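PDB 2W87: esterase D from Cellvibrio japonicus, which probably hydrolyses feruloyl ester bonds in plant cell wall polysaccharides and carries, in the part given here, a family 35 carbohydrate-binding module that binds glucuronic acid and calcium. Local coordinates for residues A[11-16]-A[40-45]; A[71-76]-A[106-111]; A[83-88]-A[95-100]. All coordinates share one frame; numbering follows the deposited sequence. Where two conformers were deposited one is given.

From the N terminus, strand 11-14 comes first. Contact 1 pairs it with strand 40-47 and closes a loop that holds Thr26, Gly29, Asn32, Thr33 and Asn35 of the two calcium sites. Contact 2 opens later, at strand 69-73, and closes on strand 106-114. Contact 3, residues 83-88 with 95-100, is nested inside that loop. No contacts cross. Strands 40-47 and 106-114 are neighbours, so contacts 1 and 2 lie in the same sheet and touch: Val42 CG1 is 3.5 Å from Ile109 CG2. Contact 3 joins that sheet's end to strand 95-103 of the other sheet. It meets contact 2 where Leu71 packs on Val83.

Contact 1. Residues A[11-16]-A[40-45]; sequences FCRVDG and AVVWAI
A classic beta bulge, in which Cys12 and Arg13 both face Val42, joins strand 11-14 to strand 40-47 in one sheet of this beta-sandwich carbohydrate-binding module. The strands run antiparallel, with axes at 168°. Val42 O accepts from two donors, Cys12 N at 2.8 Å and Arg13 N at 3.2 Å, which arrive from the same face of its carbonyl plane. Val42 N in turn donates to Arg13 O. The bulge shifts the register by one residue. Phe11 and Val14 can therefore both lie on the face that carries Val41 and Trp43.

On that face Phe11 turns its edge toward the face of the Trp43 five-membered ring in an offset edge-to-face pair, planes at 86°. Phe11 CG is anti to the backbone N (chi1 -173°), which carries Phe11 CE1 to within 3.6 Å of Val41 CG1. Strand 122-129 backs this layer through Ile123, which touches Val41 and Trp43. At the bulge itself, Cys12 SG lies 3.6 Å from Ala44 CB and is disulfide-bonded to Cys138.

The other face holds a polar group. Arg13 bends at chi3 and lays one face of its guanidinium over Val42 CG2. Its NE and NH2 grip Asp15 side-on. Arg13 NE reaches Asp15 OD1 at 2.8 Å from above the carboxylate plane. NH2 meets OD2 on the syn side. Ala40 N uses the anti side of Asp15 OD2 at 3.0 Å, while Asp15 N bonds Ala40 O. Asp15 is the centre of an inverse gamma turn.

Asp15 thus ties the turn to the start of strand 40-47 through backbone and carboxylate together. The charge of Arg13 probably stabilises the carboxylate as an anion, and its two bonds restrict rotation of that group.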
loop_
_atom_site.group_PDB
_atom_site.type_symbol
_atom_site.label_atom_id
_atom_site.label_comp_id
_atom_site.label_asym_id
_atom_site.label_seq_id
_atom_site.Cartn_x
_atom_site.Cartn_y
_atom_site.Cartn_z
ATOM N N PHE A 11 0.627 -1.283 10.087
ATOM C CA PHE A 11 1.527 -0.476 9.238
ATOM C C PHE A 11 2.938 -0.767 9.705
ATOM O O PHE A 11 3.247 -0.586 10.887
ATOM C CB PHE A 11 1.223 1.011 9.333
ATOM C CG PHE A 11 2.018 1.849 8.348
ATOM C CD1 PHE A 11 1.495 2.132 7.100
ATOM C CD2 PHE A 11 3.257 2.320 8.659
ATOM C CE1 PHE A 11 2.177 2.904 6.188
ATOM C CE2 PHE A 11 3.983 3.078 7.729
ATOM C CZ PHE A 11 3.440 3.355 6.489
ATOM N N CYS A 12 3.796 -1.206 8.796
ATOM C CA CYS A 12 5.123 -1.658 9.181
ATOM C C CYS A 12 6.251 -0.680 8.881
ATOM O O CYS A 12 7.147 -0.495 9.697
ATOM C CB CYS A 12 5.432 -3.016 8.548
ATOM S SG CYS A 12 4.370 -4.295 9.169
ATOM N N ARG A 13 6.263 -0.117 7.693
ATOM C CA ARG A 13 7.420 0.638 7.257
ATOM C C ARG A 13 7.116 1.446 6.024
ATOM O O ARG A 13 6.276 1.061 5.223
ATOM C CB ARG A 13 8.597 -0.307 6.910
ATOM C CG ARG A 13 9.894 0.408 6.684
ATOM C CD ARG A 13 11.002 -0.511 6.286
ATOM N NE ARG A 13 11.151 -0.638 4.847
ATOM C CZ ARG A 13 10.848 -1.729 4.146
ATOM N NH1 ARG A 13 10.351 -2.809 4.755
ATOM N NH2 ARG A 13 11.031 -1.741 2.827
ATOM N N VAL A 14 7.770 2.600 5.932
ATOM C CA VAL A 14 7.919 3.331 4.662
ATOM C C VAL A 14 9.402 3.684 4.481
ATOM O O VAL A 14 10.057 4.144 5.414
ATOM C CB VAL A 14 7.054 4.602 4.572
ATOM C CG1 VAL A 14 7.277 5.525 5.759
ATOM C CG2 VAL A 14 7.288 5.334 3.226
ATOM N N ASP A 15 9.912 3.404 3.282
ATOM C CA ASP A 15 11.226 3.902 2.877
ATOM C C ASP A 15 11.034 5.327 2.413
ATOM O O ASP A 15 10.781 5.585 1.229
ATOM C CB ASP A 15 11.813 3.037 1.775
ATOM C CG ASP A 15 11.967 1.598 2.197
ATOM O OD1 ASP A 15 12.430 1.384 3.361
ATOM O OD2 ASP A 15 11.587 0.686 1.387
ATOM N N GLY A 16 11.132 6.247 3.356
ATOM C CA GLY A 16 10.698 7.631 3.138
ATOM C C GLY A 16 10.156 8.202 4.439
ATOM O O GLY A 16 10.713 7.961 5.493
ATOM N N ALA A 40 9.596 1.370 -0.801
ATOM C CA ALA A 40 8.401 0.625 -0.446
ATOM C C ALA A 40 7.571 1.191 0.701
ATOM O O ALA A 40 8.047 2.014 1.532
ATOM C CB ALA A 40 8.749 -0.837 -0.181
ATOM N N VAL A 41 6.309 0.748 0.711
ATOM C CA VAL A 41 5.433 0.862 1.869
ATOM C C VAL A 41 5.095 -0.555 2.230
ATOM O O VAL A 41 4.817 -1.381 1.333
ATOM C CB VAL A 41 4.150 1.696 1.597
ATOM C CG1 VAL A 41 3.323 1.845 2.897
ATOM C CG2 VAL A 41 4.534 3.055 1.040
ATOM N N VAL A 42 5.117 -0.861 3.527
ATOM C CA VAL A 42 4.919 -2.238 3.994
ATOM C C VAL A 42 3.858 -2.313 5.095
ATOM O O VAL A 42 3.870 -1.515 6.050
ATOM C CB VAL A 42 6.238 -2.891 4.503
ATOM C CG1 VAL A 42 6.034 -4.363 4.863
ATOM C CG2 VAL A 42 7.360 -2.745 3.482
ATOM N N TRP A 43 2.941 -3.269 4.922
ATOM C CA TRP A 43 1.894 -3.592 5.881
ATOM C C TRP A 43 1.967 -5.052 6.244
ATOM O O TRP A 43 2.587 -5.857 5.549
ATOM C CB TRP A 43 0.499 -3.344 5.298
ATOM C CG TRP A 43 0.254 -1.968 4.770
ATOM C CD1 TRP A 43 -0.224 -0.928 5.450
ATOM C CD2 TRP A 43 0.473 -1.523 3.428
ATOM N NE1 TRP A 43 -0.319 0.180 4.634
ATOM C CE2 TRP A 43 0.094 -0.167 3.376
ATOM C CE3 TRP A 43 0.939 -2.140 2.266
ATOM C CZ2 TRP A 43 0.161 0.575 2.212
ATOM C CZ3 TRP A 43 0.995 -1.394 1.103
ATOM C CH2 TRP A 43 0.626 -0.056 1.088
ATOM N N ALA A 44 1.258 -5.410 7.306
ATOM C CA ALA A 44 1.184 -6.801 7.744
ATOM C C ALA A 44 -0.262 -7.137 8.081
ATOM O O ALA A 44 -0.901 -6.426 8.858
ATOM C CB ALA A 44 2.048 -7.045 8.947
ATOM N N ILE A 45 -0.749 -8.238 7.519
ATOM C CA ILE A 45 -2.137 -8.668 7.704
ATOM C C ILE A 45 -2.149 -10.109 8.177
ATOM O O ILE A 45 -1.492 -10.948 7.581
ATOM C CB ILE A 45 -2.891 -8.622 6.362
ATOM C CG1 ILE A 45 -2.825 -7.214 5.732
ATOM C CG2 ILE A 45 -4.310 -9.033 6.561
ATOM C CD1 ILE A 45 -2.938 -7.278 4.190
#

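Contact 2. Residues A[71-76]-A[106-111]; sequences LVINGG and GNNIVQ
Leu71 and Val110 meet on the densely packed face of this contact, where Leu71 CD1 lies 3.7 Å from Val110 CG1. Val110 CG1, trans to its amide nitrogen (chi1 175°), is set against CG and both methyls of the leucine. Next along, Ile73 CG2 lies alongside Asn108 and comes 3.5 Å from Asn108 OD1. That oxygen also accepts from Val104 N. Leu103 of strand 95-103 touches both Ile73 and Asn108 from the second sheet.

The two strands form an antiparallel pair in the beta-sandwich, with strand 80-83 on one flank and strand 40-47 on the other. Val72 and Gln111 are a hydrogen-bonded pair, with Val72 N to Gln111 O at 2.9 Å. Ile73 and Val110 are the non-hydrogen-bonded pair beside it.

The opposite face is looser and wetter. Val72 and Gln111 lie side by side there, and both are partly exposed. At Asn74 the backbone N still bonds Ile109 O (2.8 Å), and the side chain adds two bonds. Asn74 OD1 takes Ile109 N at 2.9 Å, from above the amide's carbonyl plane. Asn74 ND2 reaches Asn107 O at 3.2 Å, with Asn107 O in the plane of the Asn74 amide, and also bonds Asn78 OD1. One water links Asn74 OD1 to Asn107 ND2, while Asn107 OD1 accepts from Asn137 N. Another donates to Ile109 O and accepts from Gly75 N at 2.7 Å.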
loop_
_atom_site.group_PDB
_atom_site.type_symbol
_atom_site.label_atom_id
_atom_site.label_comp_id
_atom_site.label_asym_id
_atom_site.label_seq_id
_atom_site.Cartn_x
_atom_site.Cartn_y
_atom_site.Cartn_z
ATOM N N LEU A 71 3.676 -5.433 -5.939
ATOM C CA LEU A 71 3.125 -5.762 -4.632
ATOM C C LEU A 71 3.435 -7.223 -4.377
ATOM O O LEU A 71 3.007 -8.078 -5.149
ATOM C CB LEU A 71 1.615 -5.509 -4.583
ATOM C CG LEU A 71 1.042 -5.715 -3.162
ATOM C CD1 LEU A 71 -0.072 -4.761 -2.850
ATOM C CD2 LEU A 71 0.605 -7.132 -2.920
ATOM N N VAL A 72 4.184 -7.506 -3.311
ATOM C CA VAL A 72 4.596 -8.886 -3.016
ATOM C C VAL A 72 4.121 -9.273 -1.625
ATOM O O VAL A 72 4.022 -8.436 -0.730
ATOM C CB VAL A 72 6.132 -9.131 -3.166
ATOM C CG1 VAL A 72 6.590 -8.761 -4.578
ATOM C CG2 VAL A 72 6.953 -8.356 -2.103
ATOM N N ILE A 73 3.801 -10.550 -1.461
ATOM C CA ILE A 73 3.372 -11.070 -0.178
ATOM C C ILE A 73 4.487 -11.958 0.355
ATOM O O ILE A 73 4.966 -12.866 -0.338
ATOM C CB ILE A 73 2.072 -11.833 -0.309
ATOM C CG1 ILE A 73 0.988 -10.913 -0.869
ATOM C CG2 ILE A 73 1.644 -12.398 1.012
ATOM C CD1 ILE A 73 -0.363 -11.586 -0.994
ATOM N N ASN A 74 4.918 -11.687 1.572
ATOM C CA ASN A 74 5.993 -12.437 2.201
ATOM C C ASN A 74 7.271 -12.522 1.353
ATOM O O ASN A 74 7.868 -13.576 1.188
ATOM C CB ASN A 74 5.466 -13.798 2.624
ATOM C CG ASN A 74 4.485 -13.693 3.769
ATOM O OD1 ASN A 74 4.498 -12.714 4.546
ATOM N ND2 ASN A 74 3.638 -14.699 3.899
ATOM N N GLY A 75 7.701 -11.368 0.877
ATOM C CA GLY A 75 8.992 -11.233 0.196
ATOM C C GLY A 75 8.961 -11.997 -1.105
ATOM O O GLY A 75 9.996 -12.469 -1.582
ATOM N N GLY A 76 7.767 -12.177 -1.662
ATOM C CA GLY A 76 7.652 -12.811 -2.967
ATOM C C GLY A 76 7.416 -14.306 -2.883
ATOM O O GLY A 76 7.035 -14.926 -3.870
ATOM N N GLY A 106 -2.525 -17.066 8.258
ATOM C CA GLY A 106 -1.462 -16.520 9.103
ATOM C C GLY A 106 -0.948 -15.176 8.636
ATOM O O GLY A 106 -1.710 -14.369 8.147
ATOM N N ASN A 107 0.350 -14.948 8.775
ATOM C CA ASN A 107 0.911 -13.615 8.556
ATOM C C ASN A 107 1.204 -13.381 7.101
ATOM O O ASN A 107 1.762 -14.255 6.435
ATOM C CB ASN A 107 2.208 -13.443 9.334
ATOM C CG ASN A 107 2.474 -12.007 9.695
ATOM O OD1 ASN A 107 1.597 -11.336 10.249
ATOM N ND2 ASN A 107 3.692 -11.516 9.392
ATOM N N ASN A 108 0.825 -12.195 6.630
ATOM C CA ASN A 108 1.075 -11.760 5.264
ATOM C C ASN A 108 1.693 -10.376 5.327
ATOM O O ASN A 108 0.989 -9.403 5.655
ATOM C CB ASN A 108 -0.250 -11.651 4.514
ATOM C CG ASN A 108 -0.918 -12.984 4.309
ATOM O OD1 ASN A 108 -0.796 -13.585 3.233
ATOM N ND2 ASN A 108 -1.679 -13.439 5.323
ATOM N N ILE A 109 3.005 -10.290 5.068
ATOM C CA ILE A 109 3.694 -9.020 4.973
ATOM C C ILE A 109 3.568 -8.572 3.519
ATOM O O ILE A 109 4.034 -9.236 2.600
ATOM C CB ILE A 109 5.171 -9.114 5.454
ATOM C CG1 ILE A 109 5.203 -9.520 6.936
ATOM C CG2 ILE A 109 5.877 -7.804 5.276
ATOM C CD1 ILE A 109 6.593 -9.846 7.461
ATOM N N VAL A 110 2.860 -7.475 3.332
ATOM C CA VAL A 110 2.562 -6.939 2.023
ATOM C C VAL A 110 3.482 -5.739 1.742
ATOM O O VAL A 110 3.430 -4.740 2.448
ATOM C CB VAL A 110 1.097 -6.515 1.967
ATOM C CG1 VAL A 110 0.793 -5.840 0.622
ATOM C CG2 VAL A 110 0.184 -7.718 2.224
ATOM N N GLN A 111 4.352 -5.867 0.752
ATOM C CA GLN A 111 5.282 -4.809 0.386
ATOM C C GLN A 111 4.929 -4.268 -0.990
ATOM O O GLN A 111 4.969 -5.004 -1.983
ATOM C CB GLN A 111 6.731 -5.311 0.421
ATOM C CG GLN A 111 7.751 -4.295 -0.041
ATOM C CD GLN A 111 9.206 -4.629 0.341
ATOM O OE1 GLN A 111 9.466 -5.388 1.268
ATOM N NE2 GLN A 111 10.158 -4.051 -0.394
HETATM O O HOH W 1 5.116 -13.281 7.382
HETATM O O HOH W 2 6.698 -8.892 1.461
#

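Contact 3. Residues A[83-88]-A[95-100]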
loop_
_atom_site.group_PDB
_atom_site.type_symbol
_atom_site.label_atom_id
_atom_site.label_comp_id
_atom_site.label_asym_id
_atom_site.label_seq_id
_atom_site.Cartn_x
_atom_site.Cartn_y
_atom_site.Cartn_z
ATOM N N VAL A 83 0.600 -3.246 -9.488
ATOM C CA VAL A 83 -0.428 -2.268 -9.143
ATOM C C VAL A 83 -0.210 -1.042 -10.011
ATOM O O VAL A 83 0.856 -0.458 -9.990
ATOM C CB VAL A 83 -0.368 -1.861 -7.649
ATOM C CG1 VAL A 83 -1.460 -0.881 -7.303
ATOM C CG2 VAL A 83 -0.486 -3.092 -6.747
ATOM N N SER A 84 -1.217 -0.693 -10.797
ATOM C CA SER A 84 -1.132 0.463 -11.692
ATOM C C SER A 84 -1.513 1.705 -10.924
ATOM O O SER A 84 -2.590 1.742 -10.319
ATOM C CB SER A 84 -2.097 0.296 -12.855
ATOM O OG SER A 84 -1.789 -0.867 -13.596
ATOM N N LEU A 85 -0.672 2.727 -11.002
ATOM C CA LEU A 85 -0.830 3.951 -10.221
ATOM C C LEU A 85 -0.623 5.186 -11.120
ATOM O O LEU A 85 0.394 5.869 -11.060
ATOM C CB LEU A 85 0.156 3.915 -9.057
ATOM C CG LEU A 85 -0.078 2.784 -8.032
ATOM C CD1 LEU A 85 1.105 2.671 -7.028
ATOM C CD2 LEU A 85 -1.377 2.971 -7.275
ATOM N N PRO A 86 -1.621 5.493 -11.945
ATOM C CA PRO A 86 -1.569 6.643 -12.832
ATOM C C PRO A 86 -1.628 7.967 -12.104
ATOM O O PRO A 86 -1.904 8.028 -10.916
ATOM C CB PRO A 86 -2.794 6.438 -13.758
ATOM C CG PRO A 86 -3.713 5.579 -12.965
ATOM C CD PRO A 86 -2.866 4.722 -12.090
ATOM N N THR A 87 -1.332 9.049 -12.810
ATOM C CA THR A 87 -1.423 10.357 -12.183
ATOM C C THR A 87 -2.853 10.608 -11.703
ATOM O O THR A 87 -3.813 10.115 -12.302
ATOM C CB THR A 87 -0.990 11.468 -13.128
ATOM O OG1 THR A 87 -1.213 12.727 -12.483
ATOM C CG2 THR A 87 -1.770 11.403 -14.436
ATOM N N THR A 88 -2.985 11.357 -10.609
ATOM C CA THR A 88 -4.295 11.794 -10.105
ATOM C C THR A 88 -4.551 13.267 -10.409
ATOM O O THR A 88 -5.650 13.770 -10.153
ATOM C CB THR A 88 -4.409 11.599 -8.588
ATOM O OG1 THR A 88 -3.410 12.389 -7.931
ATOM C CG2 THR A 88 -4.220 10.129 -8.220
ATOM N N GLN A 95 -7.088 8.997 -5.338
ATOM C CA GLN A 95 -7.872 7.987 -6.043
ATOM C C GLN A 95 -7.545 6.620 -5.407
ATOM O O GLN A 95 -6.686 6.514 -4.503
ATOM C CB GLN A 95 -7.536 8.023 -7.531
ATOM C CG GLN A 95 -7.822 9.321 -8.199
ATOM C CD GLN A 95 -9.275 9.756 -8.194
ATOM O OE1 GLN A 95 -10.180 8.979 -7.900
ATOM N NE2 GLN A 95 -9.503 11.017 -8.523
ATOM N N THR A 96 -8.208 5.578 -5.882
ATOM C CA THR A 96 -7.877 4.247 -5.435
ATOM C C THR A 96 -7.438 3.354 -6.578
ATOM O O THR A 96 -7.843 3.521 -7.746
ATOM C CB THR A 96 -9.032 3.558 -4.692
ATOM O OG1 THR A 96 -10.184 3.474 -5.540
ATOM C CG2 THR A 96 -9.383 4.307 -3.395
ATOM N N ALA A 97 -6.604 2.389 -6.223
ATOM C CA ALA A 97 -6.287 1.286 -7.109
ATOM C C ALA A 97 -6.719 0.034 -6.364
ATOM O O ALA A 97 -6.576 -0.053 -5.154
ATOM C CB ALA A 97 -4.801 1.238 -7.437
ATOM N N THR A 98 -7.253 -0.943 -7.082
ATOM C CA THR A 98 -7.695 -2.162 -6.416
ATOM C C THR A 98 -7.100 -3.365 -7.102
ATOM O O THR A 98 -7.042 -3.417 -8.331
ATOM C CB THR A 98 -9.233 -2.288 -6.368
ATOM O OG1 THR A 98 -9.594 -3.438 -5.584
ATOM C CG2 THR A 98 -9.801 -2.418 -7.780
ATOM N N ILE A 99 -6.668 -4.325 -6.289
ATOM C CA ILE A 99 -6.138 -5.579 -6.778
ATOM C C ILE A 99 -6.654 -6.718 -5.889
ATOM O O ILE A 99 -6.768 -6.556 -4.664
ATOM C CB ILE A 99 -4.601 -5.546 -6.816
ATOM C CG1 ILE A 99 -4.042 -6.822 -7.439
ATOM C CG2 ILE A 99 -4.016 -5.314 -5.439
ATOM C CD1 ILE A 99 -2.761 -6.609 -8.138
ATOM N N ASP A 100 -7.027 -7.828 -6.513
ATOM C CA ASP A 100 -7.349 -9.022 -5.756
ATOM C C ASP A 100 -6.076 -9.843 -5.551
ATOM O O ASP A 100 -5.263 -9.998 -6.450
ATOM C CB ASP A 100 -8.420 -9.850 -6.451
ATOM C CG ASP A 100 -9.833 -9.289 -6.248
ATOM O OD1 ASP A 100 -10.014 -8.255 -5.584
ATOM O OD2 ASP A 100 -10.782 -9.914 -6.744
#
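Val83 ends strand 80-83, and its side chain begins the contact with strand 95-103. The two segments run in nearly opposite directions, 169° apart, but no hydrogen bond joins them. Val83 closes a strand of one sheet of the beta-sandwich, and the loop after it runs over strand 95-103 of the other. The contact is made mostly by side chains. Val83 uses both methyls. Val83 CG1 meets Ala97 CB at 4.0 Å, while CG2 makes a longer contact with Ile99 CG2.

At Ser84 the backbone does the touching: Ser84 O lies 3.7 Å from Ala97 CB. Leu85 follows, and Leu85 CD2 approaches Ala97 CB at 3.8 Å. Ala97 CB is thus met by three successive residues. Leu85 also packs on Tyr59 of strand 51-60, and its side chain lies about 5 Å from that of the glucuronate-binding Arg67. Leu85 N bonds Asn68 OD1.

The chain then swings away through Pro86 and Thr87 and comes back at Thr88. There OG1 sits between the backbone N and the carbonyl carbon (chi1 61°), bonded to Thr93 O and Asn61 N. The methyl is left to face strand 95-103, where Thr88 CG2 slides past the bent Gln95 chain, 3.7 Å from Gln95 CG.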